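PDB 2R5U: replicative DNA helicase DnaB, 1st part from Mycobacterium tuberculosis, which probably unwinds duplex DNA ahead of the replisome as a hexameric, ATP-driven 5'-3' helicase, this piece being its N-terminal domain. Local coordinates for residues 31-36 with 120-125; 39-44 with 70-75; 46-51 with 74-79; 143-148 with 163-168. All blocks are in the same frame, centred on the assembly; numbering follows the deposited sequence.

Contact 1. Residues 31-36 with 120-125; sequences LAAEQS and GYYASI
Helix 31-36 and helix 120-125 run roughly antiparallel at 142°, their axes approaching to 8.5 Å with Ala-33 facing Tyr-122. The approach is close at Ala-33, whose side chain is a single methyl: the CA atoms of Ala-33 and Tyr-122 lie 5.2 Å apart, and the carbonyl O of Ala-33 rests 3.8 Å from CB of Tyr-122. The small methyl of Ala-33 then points between two larger neighbours one helical turn apart. On one side CB of Ala-33 meets CG2 of Ile-125 at 3.7 Å, and on the other CD2 of Tyr-122 at 4.0 Å, approaching that ring obliquely. Ile-125 offers this branch because CG2 stands anti to its backbone N, while CG1 and CD1 lead away from helix 31-36.

One turn further along the first helix, Ser-36 turns its CB, not its hydroxyl, to the ring of Tyr-122. CB of Ser-36 sits 3.8 Å from the ring centroid and 16° off the normal, a CH-pi contact over the face. The opposite face of the same ring is covered by CD1 of Tyr-121, so the phenol is sandwiched between its sequence neighbour and the other helix, which should restrict its rotation. The polar groups play little part in joining the helices; OG of Ser-124, for instance, bonds back to the carbonyl O of Tyr-121 within its own helix. This packing sets the first helix of the N-terminal domain against the start of the long helix 119-147. Beside it, the carboxylate of Glu-34 hydrogen-bonds ND1 of His-65 on helix 63-77, and Ser-36 also touches Val-113 in a loop.

Contact 2. Residues 39-44 with 70-75; sequences GGMLLS and DAILDL
Met-41 of helix 31-43 reaches across to Ile-72 and Leu-73 of helix 63-77, two helices that run nearly parallel here, 25° apart, with axes separated by 11.0 Å. At that spacing the backbones stay well apart, and long side chains fill the interval. The methionine supplies the main projection. Its chain is extended at chi2 but bends at chi3 (77°), which brings CE of Met-41 into the hollow between CG2 of Ile-72, at 3.7 Å, and CD2 of Leu-73, at 3.9 Å.

Ile-72 returns the fit with its other branch. Its CG1 arm is extended (chi2 170°), carrying CD1 of Ile-72 into the notch between two successive residues of the first helix: CB of Met-41 lies 3.9 Å away and CD2 of Leu-42 lies 4.0 Å away. The isoleucine thus fills one gap with CD1 while its CG2 helps to line another, and Leu-42 crosses it at about a right angle. Around this interlock, Ile-48 of helix 45-52 touches both Met-41 and Ile-72, and Val-87 of helix 84-93 packs on Leu-42, so the contact lies in the buried core of the helical domain. Only carbon meets carbon in the closest pairings between the two segments, so their attraction rests on dispersion and the exclusion of water and depends on complementary shape rather than on directional bonds.

Contact 3. Residues 46-51 with 74-79; sequences DAIADV and DLYGRG
Ile-48 lays its CG2 methyl over the face of the Tyr-76 ring, with CG2 of Ile-48 3.7 Å from the centroid and 14° off the normal, a well-centred CH-pi contact. This is the tight part of the interface. CG2 stands anti to the backbone N of Ile-48, while the other arm of the isoleucine places CD1 of Ile-48 4.0 Å from CD1 of Tyr-76. The side chains of Ile-48 and Tyr-76 slide past each other in opposite directions, and Ile-48 also touches Ala-82 in a loop. In the all-helical N-terminal domain of DnaB, the contact thereby joins the short helix 45-52 to the C-terminal end of helix 63-77. That end closes in a Schellman motif, in which Gly-79 takes a positive phi and its N bonds to O of Tyr-76.

Toward solvent the contact thins to one pair of partly exposed residues. The phenol, swung out with CG anti to its backbone N (chi1 176°), reaches the edge of helix 45-52, where OH of Tyr-76 meets CB of Ala-49 at 3.7 Å in plain packing. Lys-45 and Leu-52 of that helix also touch the tyrosine. Arg-78, exposed just past the helix end, turns instead to salt bridges with Glu-80 and Glu-90.

Contact 4. Residues 143-148 with 163-168; sequences VQYGYA and QAEIYD
The carboxylate of Glu-165 is gripped from two sources: OE2 accepts a hydrogen bond of 3.1 Å from OH of Tyr-145, and OE1 forms a salt bridge with Arg-141, one turn earlier on the tyrosine's helix. The phenol bond is not an ideal one. Its oxygen meets OE2 from above the carboxylate plane, 45° out of it, and the ring is turned 68° against that plane. Arg-141 is the stronger partner, so the tyrosine supplements a grip that rests mainly on charge; both groups should help to keep the glutamate ionised.

The two side chains have to span a wide interval, for the closest CA atoms, those of Tyr-145 and Glu-165, are 10.7 Å apart. The ring of Tyr-145 points across to the other helix, carrying its hydroxyl to the carboxylate. Glu-165 is instead folded, its chain bent at chi2 (-62°), and this bend brings CG of Glu-165 to 4.0 Å from CE1 of Tyr-145, against the ring obliquely, before the carboxylate swings round to the hydroxyl. The side chains cross at about a right angle.

Val-158 and Arg-161, earlier on the glutamate's helix, also touch Tyr-145. The contact ties the end of the long helix 119-147 to helix 155-169, which folds back beside it after a connecting loop to form a helical hairpin. A second subunit packs against this hairpin: Gly-139 and Val-136 of that subunit meet Val-143 and Tyr-147, respectively, on the first helix, while its Ile-166 meets Gln-163 and Ile-166 on the second.

Contacts 2 and 3 adjoin, the first buried, the second running from the core to the surface: their centres are 6 Å apart, both use helix 63-77, and CB of Ala-47 packs against O of Gly-40 between them. Contact 2 is wholly apolar, made by aliphatic carbons and the methyl end of a methionine, whereas contact 3 leads outward to a partly exposed tyrosine. Contact 1, partly buried, encloses both along the chain and shares helix 31-43 with contact 2; like contact 3 it uses a CH-pi approach to a tyrosine face. Contact 4 lies apart, its centre 29 Å from that of contact 1, although helix 119-147 serves both. Here, at the surface and beside a second subunit, polar bonding takes the leading part.

Contact 1. Residues 31-36 with 120-125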
loop_
_atom_site.group_PDB
_atom_site.type_symbol
_atom_site.label_atom_id
_atom_site.label_comp_id
_atom_site.label_asym_id
_atom_site.label_seq_id
_atom_site.Cartn_x
_atom_site.Cartn_y
_atom_site.Cartn_z
ATOM N N LEU B 31 2.139 -38.008 -1.799
ATOM C CA LEU B 31 0.788 -37.710 -1.334
ATOM C C LEU B 31 0.175 -38.861 -0.545
ATOM O O LEU B 31 -0.516 -38.620 0.434
ATOM C CB LEU B 31 -0.133 -37.294 -2.490
ATOM C CG LEU B 31 -0.471 -35.821 -2.787
ATOM C CD1 LEU B 31 -1.569 -35.356 -1.889
ATOM C CD2 LEU B 31 0.722 -34.876 -2.662
ATOM N N ALA B 32 0.429 -40.098 -0.971
ATOM C CA ALA B 32 -0.073 -41.264 -0.276
ATOM C C ALA B 32 0.483 -41.291 1.150
ATOM O O ALA B 32 -0.260 -41.528 2.096
ATOM C CB ALA B 32 0.308 -42.537 -1.018
ATOM N N ALA B 33 1.791 -41.062 1.292
ATOM C CA ALA B 33 2.412 -41.062 2.625
ATOM C C ALA B 33 1.893 -39.903 3.508
ATOM O O ALA B 33 1.707 -40.073 4.720
ATOM C CB ALA B 33 3.918 -41.073 2.524
ATOM N N GLU B 34 1.616 -38.750 2.900
ATOM C CA GLU B 34 0.983 -37.636 3.642
ATOM C C GLU B 34 -0.384 -38.028 4.217
ATOM O O GLU B 34 -0.717 -37.671 5.351
ATOM C CB GLU B 34 0.816 -36.379 2.779
ATOM C CG GLU B 34 2.161 -35.705 2.404
ATOM C CD GLU B 34 2.055 -34.378 1.664
ATOM O OE1 GLU B 34 0.960 -33.776 1.542
ATOM O OE2 GLU B 34 3.132 -33.907 1.223
ATOM N N GLN B 35 -1.185 -38.696 3.400
ATOM C CA GLN B 35 -2.527 -39.155 3.806
ATOM C C GLN B 35 -2.442 -40.126 4.974
ATOM O O GLN B 35 -3.139 -39.960 5.960
ATOM C CB GLN B 35 -3.265 -39.772 2.609
ATOM C CG GLN B 35 -3.706 -38.747 1.570
ATOM C CD GLN B 35 -4.158 -39.381 0.261
ATOM O OE1 GLN B 35 -3.853 -40.539 -0.035
ATOM N NE2 GLN B 35 -4.858 -38.615 -0.536
ATOM N N SER B 36 -1.554 -41.105 4.865
ATOM C CA SER B 36 -1.327 -42.115 5.906
ATOM C C SER B 36 -0.854 -41.517 7.245
ATOM O O SER B 36 -1.295 -41.952 8.324
ATOM C CB SER B 36 -0.316 -43.158 5.420
ATOM O OG SER B 36 -0.827 -43.906 4.315
ATOM N N GLY B 120 5.015 -43.167 12.077
ATOM C CA GLY B 120 6.401 -42.704 12.042
ATOM C C GLY B 120 7.140 -43.091 10.769
ATOM O O GLY B 120 7.946 -42.312 10.229
ATOM N N TYR B 121 6.890 -44.308 10.299
ATOM C CA TYR B 121 7.438 -44.756 9.034
ATOM C C TYR B 121 6.995 -43.822 7.887
ATOM O O TYR B 121 7.824 -43.367 7.107
ATOM C CB TYR B 121 7.056 -46.212 8.748
ATOM C CG TYR B 121 7.254 -46.598 7.301
ATOM C CD1 TYR B 121 6.179 -46.613 6.415
ATOM C CD2 TYR B 121 8.516 -46.927 6.813
ATOM C CE1 TYR B 121 6.356 -46.951 5.083
ATOM C CE2 TYR B 121 8.705 -47.270 5.483
ATOM C CZ TYR B 121 7.620 -47.279 4.629
ATOM O OH TYR B 121 7.802 -47.626 3.312
ATOM N N TYR B 122 5.698 -43.526 7.804
ATOM C CA TYR B 122 5.214 -42.641 6.755
ATOM C C TYR B 122 5.708 -41.206 6.927
ATOM O O TYR B 122 5.969 -40.525 5.933
ATOM C CB TYR B 122 3.693 -42.720 6.599
ATOM C CG TYR B 122 3.227 -44.056 6.048
ATOM C CD1 TYR B 122 2.584 -44.983 6.868
ATOM C CD2 TYR B 122 3.445 -44.401 4.711
ATOM C CE1 TYR B 122 2.154 -46.217 6.369
ATOM C CE2 TYR B 122 3.032 -45.625 4.206
ATOM C CZ TYR B 122 2.389 -46.535 5.039
ATOM O OH TYR B 122 1.976 -47.759 4.534
ATOM N N ALA B 123 5.859 -40.757 8.180
ATOM C CA ALA B 123 6.405 -39.436 8.466
ATOM C C ALA B 123 7.841 -39.327 7.943
ATOM O O ALA B 123 8.222 -38.289 7.437
ATOM C CB ALA B 123 6.371 -39.139 9.958
ATOM N N SER B 124 8.620 -40.398 8.081
ATOM C CA SER B 124 9.997 -40.401 7.587
ATOM C C SER B 124 10.069 -40.203 6.054
ATOM O O SER B 124 10.990 -39.551 5.559
ATOM C CB SER B 124 10.773 -41.631 8.079
ATOM O OG SER B 124 10.600 -42.763 7.233
ATOM N N ILE B 125 9.082 -40.742 5.332
ATOM C CA ILE B 125 8.943 -40.549 3.891
ATOM C C ILE B 125 8.645 -39.084 3.607
ATOM O O ILE B 125 9.312 -38.460 2.781
ATOM C CB ILE B 125 7.817 -41.431 3.269
ATOM C CG1 ILE B 125 8.160 -42.934 3.328
ATOM C CG2 ILE B 125 7.516 -40.978 1.837
ATOM C CD1 ILE B 125 9.339 -43.351 2.448
#

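Contact 2. Residues 39-44 with 70-75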
loop_
_atom_site.group_PDB
_atom_site.type_symbol
_atom_site.label_atom_id
_atom_site.label_comp_id
_atom_site.label_asym_id
_atom_site.label_seq_id
_atom_site.Cartn_x
_atom_site.Cartn_y
_atom_site.Cartn_z
ATOM N N GLY B 39 -3.950 -39.733 8.727
ATOM C CA GLY B 39 -4.887 -40.773 9.172
ATOM C C GLY B 39 -4.450 -41.352 10.498
ATOM O O GLY B 39 -5.259 -41.482 11.399
ATOM N N GLY B 40 -3.157 -41.664 10.613
ATOM C CA GLY B 40 -2.563 -42.209 11.837
ATOM C C GLY B 40 -2.688 -41.299 13.048
ATOM O O GLY B 40 -3.081 -41.734 14.120
ATOM N N MET B 41 -2.329 -40.029 12.859
ATOM C CA MET B 41 -2.471 -38.977 13.858
ATOM C C MET B 41 -3.893 -38.818 14.380
ATOM O O MET B 41 -4.066 -38.587 15.565
ATOM C CB MET B 41 -1.981 -37.636 13.295
ATOM C CG MET B 41 -0.458 -37.614 12.951
ATOM S SD MET B 41 0.056 -36.005 12.216
ATOM C CE MET B 41 0.111 -34.960 13.687
ATOM N N LEU B 42 -4.883 -38.934 13.497
ATOM C CA LEU B 42 -6.300 -38.811 13.858
ATOM C C LEU B 42 -6.814 -40.017 14.700
ATOM O O LEU B 42 -7.850 -39.922 15.349
ATOM C CB LEU B 42 -7.170 -38.611 12.606
ATOM C CG LEU B 42 -7.102 -37.228 11.919
ATOM C CD1 LEU B 42 -7.847 -37.181 10.573
ATOM C CD2 LEU B 42 -7.603 -36.114 12.817
ATOM N N LEU B 43 -6.072 -41.123 14.675
ATOM C CA LEU B 43 -6.449 -42.358 15.387
ATOM C C LEU B 43 -5.754 -42.529 16.743
ATOM O O LEU B 43 -6.201 -43.311 17.587
ATOM C CB LEU B 43 -6.165 -43.567 14.490
ATOM C CG LEU B 43 -7.079 -43.655 13.263
ATOM C CD1 LEU B 43 -6.641 -44.808 12.376
ATOM C CD2 LEU B 43 -8.548 -43.811 13.671
ATOM N N SER B 44 -4.657 -41.814 16.961
ATOM C CA SER B 44 -3.810 -42.106 18.103
ATOM C C SER B 44 -2.933 -40.944 18.520
ATOM O O SER B 44 -2.204 -40.389 17.695
ATOM C CB SER B 44 -2.945 -43.332 17.781
ATOM O OG SER B 44 -1.811 -43.403 18.617
ATOM N N ASP B 70 -1.527 -28.850 11.026
ATOM C CA ASP B 70 -1.425 -27.683 11.928
ATOM C C ASP B 70 -2.566 -27.673 12.955
ATOM O O ASP B 70 -2.342 -27.359 14.128
ATOM C CB ASP B 70 -1.426 -26.354 11.143
ATOM C CG ASP B 70 -0.225 -26.199 10.203
ATOM O OD1 ASP B 70 0.739 -27.013 10.253
ATOM O OD2 ASP B 70 -0.261 -25.248 9.374
ATOM N N ALA B 71 -3.776 -28.035 12.514
ATOM C CA ALA B 71 -4.924 -28.142 13.414
ATOM C C ALA B 71 -4.715 -29.237 14.493
ATOM O O ALA B 71 -4.980 -29.005 15.679
ATOM C CB ALA B 71 -6.209 -28.390 12.627
ATOM N N ILE B 72 -4.214 -30.402 14.088
ATOM C CA ILE B 72 -3.884 -31.478 15.050
ATOM C C ILE B 72 -2.818 -31.004 16.067
ATOM O O ILE B 72 -2.965 -31.187 17.281
ATOM C CB ILE B 72 -3.412 -32.762 14.338
ATOM C CG1 ILE B 72 -4.490 -33.293 13.359
ATOM C CG2 ILE B 72 -3.045 -33.836 15.353
ATOM C CD1 ILE B 72 -3.957 -34.438 12.434
ATOM N N LEU B 73 -1.746 -30.398 15.573
ATOM C CA LEU B 73 -0.699 -29.904 16.455
ATOM C C LEU B 73 -1.232 -28.832 17.404
ATOM O O LEU B 73 -0.823 -28.782 18.562
ATOM C CB LEU B 73 0.486 -29.359 15.661
ATOM C CG LEU B 73 1.402 -30.321 14.907
ATOM C CD1 LEU B 73 2.786 -29.692 14.936
ATOM C CD2 LEU B 73 1.446 -31.752 15.459
ATOM N N ASP B 74 -2.126 -27.969 16.909
ATOM C CA ASP B 74 -2.779 -26.955 17.765
ATOM C C ASP B 74 -3.471 -27.580 18.972
ATOM O O ASP B 74 -3.292 -27.128 20.112
ATOM C CB ASP B 74 -3.812 -26.147 16.984
ATOM C CG ASP B 74 -3.435 -24.699 16.855
ATOM O OD1 ASP B 74 -2.638 -24.370 15.940
ATOM O OD2 ASP B 74 -3.940 -23.887 17.681
ATOM N N LEU B 75 -4.268 -28.610 18.702
ATOM C CA LEU B 75 -4.998 -29.351 19.724
ATOM C C LEU B 75 -4.061 -30.080 20.687
ATOM O O LEU B 75 -4.205 -29.980 21.899
ATOM C CB LEU B 75 -5.966 -30.330 19.060
ATOM C CG LEU B 75 -7.200 -29.675 18.410
ATOM C CD1 LEU B 75 -7.945 -30.674 17.544
ATOM C CD2 LEU B 75 -8.120 -29.111 19.478
#

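Contact 3. Residues 46-51 with 74-79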
loop_
_atom_site.group_PDB
_atom_site.type_symbol
_atom_site.label_atom_id
_atom_site.label_comp_id
_atom_site.label_asym_id
_atom_site.label_seq_id
_atom_site.Cartn_x
_atom_site.Cartn_y
_atom_site.Cartn_z
ATOM N N ASP B 46 -0.333 -41.345 20.533
ATOM C CA ASP B 46 1.023 -41.908 20.384
ATOM C C ASP B 46 1.584 -41.687 18.976
ATOM O O ASP B 46 2.786 -41.476 18.816
ATOM C CB ASP B 46 1.050 -43.409 20.724
ATOM C CG ASP B 46 0.659 -43.695 22.176
ATOM O OD1 ASP B 46 0.721 -42.765 23.015
ATOM O OD2 ASP B 46 0.288 -44.855 22.487
ATOM N N ALA B 47 0.713 -41.737 17.967
ATOM C CA ALA B 47 1.131 -41.491 16.584
ATOM C C ALA B 47 1.513 -40.019 16.365
ATOM O O ALA B 47 2.486 -39.738 15.674
ATOM C CB ALA B 47 0.054 -41.906 15.608
ATOM N N ILE B 48 0.759 -39.088 16.944
ATOM C CA ILE B 48 1.127 -37.667 16.849
ATOM C C ILE B 48 2.561 -37.474 17.378
ATOM O O ILE B 48 3.385 -36.849 16.719
ATOM C CB ILE B 48 0.163 -36.743 17.629
ATOM C CG1 ILE B 48 -1.291 -36.894 17.124
ATOM C CG2 ILE B 48 0.632 -35.281 17.512
ATOM C CD1 ILE B 48 -2.308 -36.166 17.994
ATOM N N ALA B 49 2.853 -38.030 18.562
ATOM C CA ALA B 49 4.186 -37.879 19.182
ATOM C C ALA B 49 5.276 -38.416 18.285
ATOM O O ALA B 49 6.308 -37.777 18.105
ATOM C CB ALA B 49 4.235 -38.577 20.560
ATOM N N ASP B 50 5.039 -39.588 17.703
ATOM C CA ASP B 50 5.980 -40.179 16.741
ATOM C C ASP B 50 6.263 -39.292 15.517
ATOM O O ASP B 50 7.422 -39.128 15.098
ATOM C CB ASP B 50 5.424 -41.497 16.251
ATOM C CG ASP B 50 6.155 -42.654 16.808
ATOM O OD1 ASP B 50 6.963 -43.231 16.036
ATOM O OD2 ASP B 50 5.953 -42.969 18.008
ATOM N N VAL B 51 5.193 -38.742 14.960
ATOM C CA VAL B 51 5.234 -37.901 13.772
ATOM C C VAL B 51 6.012 -36.601 14.038
ATOM O O VAL B 51 6.835 -36.163 13.209
ATOM C CB VAL B 51 3.777 -37.646 13.263
ATOM C CG1 VAL B 51 3.724 -36.543 12.244
ATOM C CG2 VAL B 51 3.200 -38.953 12.675
ATOM N N ASP B 74 -2.126 -27.969 16.909
ATOM C CA ASP B 74 -2.779 -26.955 17.765
ATOM C C ASP B 74 -3.471 -27.580 18.972
ATOM O O ASP B 74 -3.292 -27.128 20.112
ATOM C CB ASP B 74 -3.812 -26.147 16.984
ATOM C CG ASP B 74 -3.435 -24.699 16.855
ATOM O OD1 ASP B 74 -2.638 -24.370 15.940
ATOM O OD2 ASP B 74 -3.940 -23.887 17.681
ATOM N N LEU B 75 -4.268 -28.610 18.702
ATOM C CA LEU B 75 -4.998 -29.351 19.724
ATOM C C LEU B 75 -4.061 -30.080 20.687
ATOM O O LEU B 75 -4.205 -29.980 21.899
ATOM C CB LEU B 75 -5.966 -30.330 19.060
ATOM C CG LEU B 75 -7.200 -29.675 18.410
ATOM C CD1 LEU B 75 -7.945 -30.674 17.544
ATOM C CD2 LEU B 75 -8.120 -29.111 19.478
ATOM N N TYR B 76 -3.096 -30.801 20.122
ATOM C CA TYR B 76 -2.127 -31.567 20.895
ATOM C C TYR B 76 -1.281 -30.678 21.839
ATOM O O TYR B 76 -1.033 -31.051 22.986
ATOM C CB TYR B 76 -1.265 -32.371 19.922
ATOM C CG TYR B 76 -0.120 -33.167 20.506
ATOM C CD1 TYR B 76 -0.318 -34.462 20.997
ATOM C CD2 TYR B 76 1.178 -32.662 20.475
ATOM C CE1 TYR B 76 0.755 -35.214 21.490
ATOM C CE2 TYR B 76 2.250 -33.393 20.963
ATOM C CZ TYR B 76 2.033 -34.658 21.472
ATOM O OH TYR B 76 3.112 -35.363 21.936
ATOM N N GLY B 77 -0.850 -29.514 21.351
ATOM C CA GLY B 77 -0.095 -28.547 22.159
ATOM C C GLY B 77 -0.913 -27.974 23.311
ATOM O O GLY B 77 -0.360 -27.450 24.270
ATOM N N ARG B 78 -2.233 -28.104 23.210
ATOM C CA ARG B 78 -3.160 -27.670 24.242
ATOM C C ARG B 78 -3.626 -28.779 25.158
ATOM O O ARG B 78 -4.434 -28.540 26.043
ATOM C CB ARG B 78 -4.366 -26.998 23.600
ATOM C CG ARG B 78 -4.123 -25.557 23.250
ATOM C CD ARG B 78 -5.416 -24.888 22.852
ATOM N NE ARG B 78 -5.729 -25.112 21.447
ATOM C CZ ARG B 78 -6.933 -25.437 20.991
ATOM N NH1 ARG B 78 -7.948 -25.589 21.834
ATOM N NH2 ARG B 78 -7.124 -25.622 19.694
ATOM N N GLY B 79 -3.122 -29.993 24.956
ATOM C CA GLY B 79 -3.549 -31.124 25.751
ATOM C C GLY B 79 -4.977 -31.565 25.468
ATOM O O GLY B 79 -5.600 -32.242 26.287
#

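Contact 4. Residues 143-148 with 163-168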
loop_
_atom_site.group_PDB
_atom_site.type_symbol
_atom_site.label_atom_id
_atom_site.label_comp_id
_atom_site.label_asym_id
_atom_site.label_seq_id
_atom_site.Cartn_x
_atom_site.Cartn_y
_atom_site.Cartn_z
ATOM N N VAL B 143 20.255 -19.788 -7.850
ATOM C CA VAL B 143 20.303 -19.436 -9.267
ATOM C C VAL B 143 19.750 -18.029 -9.486
ATOM O O VAL B 143 20.419 -17.181 -10.088
ATOM C CB VAL B 143 19.534 -20.460 -10.140
ATOM C CG1 VAL B 143 19.528 -20.042 -11.605
ATOM C CG2 VAL B 143 20.146 -21.820 -10.004
ATOM N N GLN B 144 18.546 -17.772 -8.976
ATOM C CA GLN B 144 17.949 -16.440 -9.072
ATOM C C GLN B 144 18.869 -15.332 -8.572
ATOM O O GLN B 144 18.995 -14.298 -9.237
ATOM C CB GLN B 144 16.599 -16.374 -8.351
ATOM C CG GLN B 144 15.454 -16.988 -9.141
ATOM C CD GLN B 144 14.163 -17.107 -8.326
ATOM O OE1 GLN B 144 13.124 -17.506 -8.858
ATOM N NE2 GLN B 144 14.228 -16.762 -7.039
ATOM N N TYR B 145 19.506 -15.546 -7.420
ATOM C CA TYR B 145 20.450 -14.578 -6.847
ATOM C C TYR B 145 21.681 -14.347 -7.725
ATOM O O TYR B 145 22.190 -13.222 -7.801
ATOM C CB TYR B 145 20.924 -15.004 -5.451
ATOM C CG TYR B 145 19.865 -15.004 -4.361
ATOM C CD1 TYR B 145 20.118 -15.602 -3.127
ATOM C CD2 TYR B 145 18.606 -14.422 -4.569
ATOM C CE1 TYR B 145 19.156 -15.611 -2.125
ATOM C CE2 TYR B 145 17.634 -14.428 -3.574
ATOM C CZ TYR B 145 17.916 -15.023 -2.354
ATOM O OH TYR B 145 16.954 -15.033 -1.368
ATOM N N GLY B 146 22.168 -15.422 -8.348
ATOM C CA GLY B 146 23.285 -15.356 -9.286
ATOM C C GLY B 146 22.981 -14.470 -10.485
ATOM O O GLY B 146 23.791 -13.619 -10.838
ATOM N N TYR B 147 21.812 -14.674 -11.094
ATOM C CA TYR B 147 21.353 -13.867 -12.235
ATOM C C TYR B 147 21.017 -12.431 -11.842
ATOM O O TYR B 147 21.393 -11.493 -12.544
ATOM C CB TYR B 147 20.151 -14.508 -12.926
ATOM C CG TYR B 147 20.458 -15.732 -13.762
ATOM C CD1 TYR B 147 19.789 -16.926 -13.538
ATOM C CD2 TYR B 147 21.399 -15.693 -14.790
ATOM C CE1 TYR B 147 20.048 -18.056 -14.305
ATOM C CE2 TYR B 147 21.670 -16.829 -15.567
ATOM C CZ TYR B 147 20.986 -18.004 -15.316
ATOM O OH TYR B 147 21.232 -19.136 -16.059
ATOM N N ALA B 148 20.316 -12.257 -10.727
ATOM C CA ALA B 148 19.998 -10.929 -10.213
ATOM C C ALA B 148 21.037 -10.524 -9.168
ATOM O O ALA B 148 20.710 -10.255 -8.003
ATOM C CB ALA B 148 18.587 -10.908 -9.633
ATOM N N GLN B 163 24.003 -18.648 0.730
ATOM C CA GLN B 163 24.399 -19.590 1.795
ATOM C C GLN B 163 23.358 -19.715 2.921
ATOM O O GLN B 163 23.108 -20.814 3.418
ATOM C CB GLN B 163 25.772 -19.219 2.345
ATOM C CG GLN B 163 26.879 -19.301 1.289
ATOM C CD GLN B 163 28.205 -18.791 1.785
ATOM O OE1 GLN B 163 28.274 -18.123 2.817
ATOM N NE2 GLN B 163 29.280 -19.112 1.055
ATOM N N ALA B 164 22.761 -18.583 3.305
ATOM C CA ALA B 164 21.637 -18.558 4.245
ATOM C C ALA B 164 20.485 -19.482 3.815
ATOM O O ALA B 164 19.824 -20.084 4.663
ATOM C CB ALA B 164 21.137 -17.118 4.458
ATOM N N GLU B 165 20.258 -19.598 2.503
ATOM C CA GLU B 165 19.204 -20.469 1.962
ATOM C C GLU B 165 19.465 -21.950 2.259
ATOM O O GLU B 165 18.551 -22.672 2.677
ATOM C CB GLU B 165 19.019 -20.271 0.447
ATOM C CG GLU B 165 18.591 -18.878 0.047
ATOM C CD GLU B 165 17.236 -18.475 0.613
ATOM O OE1 GLU B 165 16.394 -19.369 0.849
ATOM O OE2 GLU B 165 16.998 -17.262 0.795
ATOM N N ILE B 166 20.709 -22.377 2.048
ATOM C CA ILE B 166 21.112 -23.760 2.274
ATOM C C ILE B 166 21.289 -24.090 3.769
ATOM O O ILE B 166 21.024 -25.217 4.194
ATOM C CB ILE B 166 22.398 -24.100 1.471
ATOM C CG1 ILE B 166 22.157 -23.905 -0.031
ATOM C CG2 ILE B 166 22.874 -25.511 1.757
ATOM C CD1 ILE B 166 21.113 -24.831 -0.644
ATOM N N TYR B 167 21.737 -23.112 4.560
ATOM C CA TYR B 167 21.803 -23.268 6.018
ATOM C C TYR B 167 20.418 -23.667 6.502
ATOM O O TYR B 167 20.282 -24.610 7.271
ATOM C CB TYR B 167 22.245 -21.958 6.690
ATOM C CG TYR B 167 22.427 -22.017 8.195
ATOM C CD1 TYR B 167 23.677 -22.283 8.755
ATOM C CD2 TYR B 167 21.353 -21.790 9.062
ATOM C CE1 TYR B 167 23.861 -22.324 10.152
ATOM C CE2 TYR B 167 21.518 -21.832 10.447
ATOM C CZ TYR B 167 22.776 -22.098 10.988
ATOM O OH TYR B 167 22.952 -22.131 12.356
ATOM N N ASP B 168 19.399 -22.959 6.012
ATOM C CA ASP B 168 17.999 -23.242 6.354
ATOM C C ASP B 168 17.621 -24.711 6.111
ATOM O O ASP B 168 16.916 -25.321 6.926
ATOM C CB ASP B 168 17.057 -22.315 5.576
#